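Long-range contact in flower-specific defensin (PDB 4CQK), which defends the plant against fungi such as Fusarium oxysporum and Botrytis cinerea and retards the growth of Helicoverpa caterpillars: residues Glu2-Ser7 / Arg40-Lys45. Sequence-based numbering, arbitrary orientation.
With PIO ([(2R)-2-octanoyloxy-3-[oxidanyl-[(1R,2R,3S,4R,5R,6S)-2,3,6-tris(oxidanyl)-4,5-diphosphonooxy-cyclohexyl]oxy-phosphoryl]oxy-propyl] octanoate), chain O.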
loop_
_atom_site.group_PDB
_atom_site.type_symbol
_atom_site.label_atom_id
_atom_site.label_comp_id
_atom_site.label_asym_id
_atom_site.label_seq_id
_atom_site.Cartn_x
_atom_site.Cartn_y
_atom_site.Cartn_z
ATOM N N GLU A 2 6.047 -3.826 -2.879
ATOM C CA GLU A 2 5.761 -2.650 -3.700
ATOM C C GLU A 2 4.952 -1.710 -2.846
ATOM O O GLU A 2 4.354 -2.109 -1.819
ATOM C CB GLU A 2 4.948 -2.989 -4.948
ATOM C CG GLU A 2 5.617 -3.981 -5.860
ATOM C CD GLU A 2 4.946 -4.025 -7.202
ATOM O OE1 GLU A 2 3.964 -4.772 -7.336
ATOM O OE2 GLU A 2 5.391 -3.287 -8.107
ATOM N N CYS A 3 4.918 -0.459 -3.264
ATOM C CA CYS A 3 4.105 0.531 -2.586
ATOM C C CYS A 3 2.752 0.495 -3.281
ATOM O O CYS A 3 2.678 0.410 -4.510
ATOM C CB CYS A 3 4.777 1.902 -2.607
ATOM S SG CYS A 3 5.998 2.012 -1.245
ATOM N N LYS A 4 1.679 0.497 -2.495
ATOM C CA LYS A 4 0.351 0.246 -3.052
ATOM C C LYS A 4 -0.666 1.240 -2.487
ATOM O O LYS A 4 -0.578 1.638 -1.333
ATOM C CB LYS A 4 -0.055 -1.192 -2.708
ATOM C CG LYS A 4 -1.392 -1.604 -3.216
ATOM C CD LYS A 4 -1.499 -3.132 -3.236
ATOM C CE LYS A 4 -1.385 -3.749 -1.848
ATOM N NZ LYS A 4 -0.920 -5.165 -1.981
ATOM N N THR A 5 -1.632 1.625 -3.299
ATOM C CA THR A 5 -2.677 2.543 -2.870
ATOM C C THR A 5 -3.905 2.342 -3.753
ATOM O O THR A 5 -3.851 1.620 -4.738
ATOM C CB THR A 5 -2.223 4.028 -2.949
ATOM O OG1 THR A 5 -3.155 4.851 -2.222
ATOM C CG2 THR A 5 -2.187 4.513 -4.385
ATOM N N GLU A 6 -5.017 2.975 -3.416
ATOM C CA GLU A 6 -6.226 2.818 -4.237
ATOM C C GLU A 6 -6.296 3.893 -5.333
ATOM O O GLU A 6 -6.084 5.067 -5.072
ATOM C CB GLU A 6 -7.481 2.916 -3.356
ATOM C CG GLU A 6 -8.777 2.635 -4.130
ATOM C CD GLU A 6 -10.014 2.608 -3.227
ATOM O OE1 GLU A 6 -9.907 3.042 -2.064
ATOM O OE2 GLU A 6 -11.070 2.157 -3.697
ATOM N N SER A 7 -6.618 3.456 -6.544
ATOM C CA SER A 7 -6.782 4.339 -7.699
ATOM C C SER A 7 -7.745 5.498 -7.415
ATOM O O SER A 7 -8.859 5.281 -6.922
ATOM C CB SER A 7 -7.346 3.541 -8.874
ATOM O OG SER A 7 -7.615 4.390 -9.970
ATOM N N ARG A 40 -11.740 -3.247 -5.273
ATOM C CA ARG A 40 -11.158 -1.945 -5.535
ATOM C C ARG A 40 -10.132 -2.081 -6.631
ATOM O O ARG A 40 -9.673 -3.194 -6.908
ATOM C CB ARG A 40 -10.463 -1.434 -4.277
ATOM C CG ARG A 40 -11.439 -1.278 -3.101
ATOM C CD ARG A 40 -10.657 -1.040 -1.812
ATOM N NE ARG A 40 -9.944 -2.255 -1.403
ATOM C CZ ARG A 40 -9.068 -2.292 -0.406
ATOM N NH1 ARG A 40 -8.791 -1.163 0.245
ATOM N NH2 ARG A 40 -8.439 -3.439 -0.084
ATOM N N CYS A 41 -9.773 -0.967 -7.258
ATOM C CA CYS A 41 -8.608 -0.939 -8.151
ATOM C C CYS A 41 -7.416 -0.454 -7.339
ATOM O O CYS A 41 -7.425 0.673 -6.863
ATOM C CB CYS A 41 -8.880 -0.017 -9.355
ATOM S SG CYS A 41 -7.446 0.236 -10.437
ATOM N N LEU A 42 -6.410 -1.315 -7.143
ATOM C CA LEU A 42 -5.224 -0.953 -6.371
ATOM C C LEU A 42 -4.056 -0.706 -7.323
ATOM O O LEU A 42 -3.800 -1.509 -8.230
ATOM C CB LEU A 42 -4.831 -2.085 -5.420
ATOM C CG LEU A 42 -5.955 -2.549 -4.489
ATOM C CD1 LEU A 42 -5.477 -3.698 -3.583
ATOM C CD2 LEU A 42 -6.434 -1.393 -3.685
ATOM N N CYS A 43 -3.346 0.403 -7.135
ATOM C CA CYS A 43 -2.188 0.736 -7.975
ATOM C C CYS A 43 -0.897 0.429 -7.227
ATOM O O CYS A 43 -0.857 0.546 -6.000
ATOM C CB CYS A 43 -2.190 2.244 -8.271
ATOM S SG CYS A 43 -3.698 2.807 -9.149
ATOM N N THR A 44 0.167 0.078 -7.956
ATOM C CA THR A 44 1.417 -0.281 -7.297
ATOM C C THR A 44 2.580 0.342 -8.035
ATOM O O THR A 44 2.500 0.563 -9.242
ATOM C CB THR A 44 1.622 -1.809 -7.248
ATOM O OG1 THR A 44 1.447 -2.360 -8.559
ATOM C CG2 THR A 44 0.616 -2.463 -6.307
ATOM N N LYS A 45 3.670 0.585 -7.305
ATOM C CA LYS A 45 4.913 1.080 -7.902
ATOM C C LYS A 45 6.033 0.759 -6.933
ATOM O O LYS A 45 5.772 0.405 -5.787
ATOM C CB LYS A 45 4.821 2.595 -8.148
ATOM C CG LYS A 45 4.666 3.430 -6.878
ATOM C CD LYS A 45 4.632 4.917 -7.225
ATOM C CE LYS A 45 4.511 5.782 -5.959
ATOM N NZ LYS A 45 4.495 7.253 -6.287
HETATM C C1 PIO O . -6.698 -7.166 -0.185
HETATM O O1 PIO O . -7.877 -6.439 -0.489
HETATM P P1 PIO O . -9.309 -7.085 -0.245
HETATM C C2 PIO O . -6.134 -6.721 1.166
HETATM O O2 PIO O . -5.861 -5.324 1.092
HETATM C C3 PIO O . -4.842 -7.471 1.440
HETATM O O3 PIO O . -4.351 -7.165 2.763
HETATM C C4 PIO O . -3.816 -7.135 0.386
HETATM O O4 PIO O . -2.587 -7.870 0.554
HETATM P P4 PIO O . -1.341 -7.193 1.318
HETATM C C5 PIO O . -4.362 -7.506 -1.005
HETATM O O5 PIO O . -3.428 -6.971 -1.941
HETATM P P5 PIO O . -2.930 -7.793 -3.223
HETATM C C6 PIO O . -5.710 -6.882 -1.303
HETATM O O6 PIO O . -6.207 -7.492 -2.500
HETATM O O11 PIO O . -9.288 -8.557 -0.527
HETATM O O12 PIO O . -10.320 -6.199 -0.915
HETATM O O13 PIO O . -9.473 -6.863 1.351
HETATM C C1A PIO O . -12.058 -5.932 5.310
HETATM O O1A PIO O . -11.450 -6.406 6.255
HETATM C C1B PIO O . -9.611 -8.397 5.720
HETATM O O1B PIO O . -8.546 -7.877 5.928
HETATM C C1C PIO O . -10.535 -6.017 1.831
HETATM C C2A PIO O . -13.561 -5.806 5.316
HETATM C C2B PIO O . -10.382 -9.127 6.795
HETATM C C2C PIO O . -10.942 -6.510 3.212
HETATM O O2C PIO O . -11.296 -5.495 4.145
HETATM C C3A PIO O . -14.117 -6.877 4.390
HETATM C C3B PIO O . -10.541 -10.593 6.450
HETATM C C3C PIO O . -9.666 -7.096 3.712
HETATM O O3C PIO O . -10.106 -8.249 4.389
HETATM O O41 PIO O . -1.065 -5.893 0.610
HETATM O O42 PIO O . -0.251 -8.200 1.264
HETATM O O43 PIO O . -1.863 -7.015 2.734
HETATM C C4A PIO O . -14.479 -8.100 5.229
HETATM C C4B PIO O . -11.233 -11.314 7.604
HETATM O O51 PIO O . -4.156 -7.974 -4.100
HETATM O O52 PIO O . -2.439 -9.130 -2.771
HETATM O O53 PIO O . -1.930 -6.894 -3.891
HETATM C C5A PIO O . -14.223 -9.398 4.477
HETATM C C5B PIO O . -10.350 -11.297 8.843
HETATM C C6A PIO O . -14.736 -10.602 5.261
HETATM C C6B PIO O . -11.105 -11.732 10.095
HETATM C C7A PIO O . -15.395 -10.185 6.573
HETATM C C7B PIO O . -11.551 -13.184 9.974
HETATM C C8A PIO O . -16.757 -10.830 6.734
HETATM C C8B PIO O . -10.926 -14.037 11.056
HETATM O O HOH W 1 3.913 -2.263 -9.912
HETATM O O HOH W 2 -11.203 1.448 -6.336
HETATM O O HOH W 3 -9.904 1.491 0.184
#
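K4 and T44 face each other as a non-hydrogen-bonded pair of antiparallel strands. Their side chains run side by side the same way, with K4 CG 3.8 Å from T44 CG2. The K4 chain starts anti to N (chi1 -180°) and bends at chi3. This brings K4 NZ to the inositol ring of PIO, where it donates to O41 (2.7 Å), O53 (2.8 Å) and the ester oxygen O5. L42 lies on the same face; its CD1 rests 3.9 Å from PIO C6, and CD2 covers one face of the R40 guanidinium. At the guanidinium edge, R40 NH2 makes a weak hydrogen bond to PIO O1, and forms a salt bridge with a second PIO. E6 crosses R40 at about a right angle, with the carboxylate turned 78° from the guanidinium. E6 OE2 touches R40 CG at 3.5 Å, and water 3 links OE1 to R40 NH1. At the far end, S7 CB packs against both C41 SG and C43 SG, whose disulfides to C20 and C24 tie strand 41-45 to helix 17-26, the cysteine-stabilised alpha-beta motif of defensins. The pairing thus sets K4 and R40 round one PIO head group, a cationic surface suited to phosphoinositides.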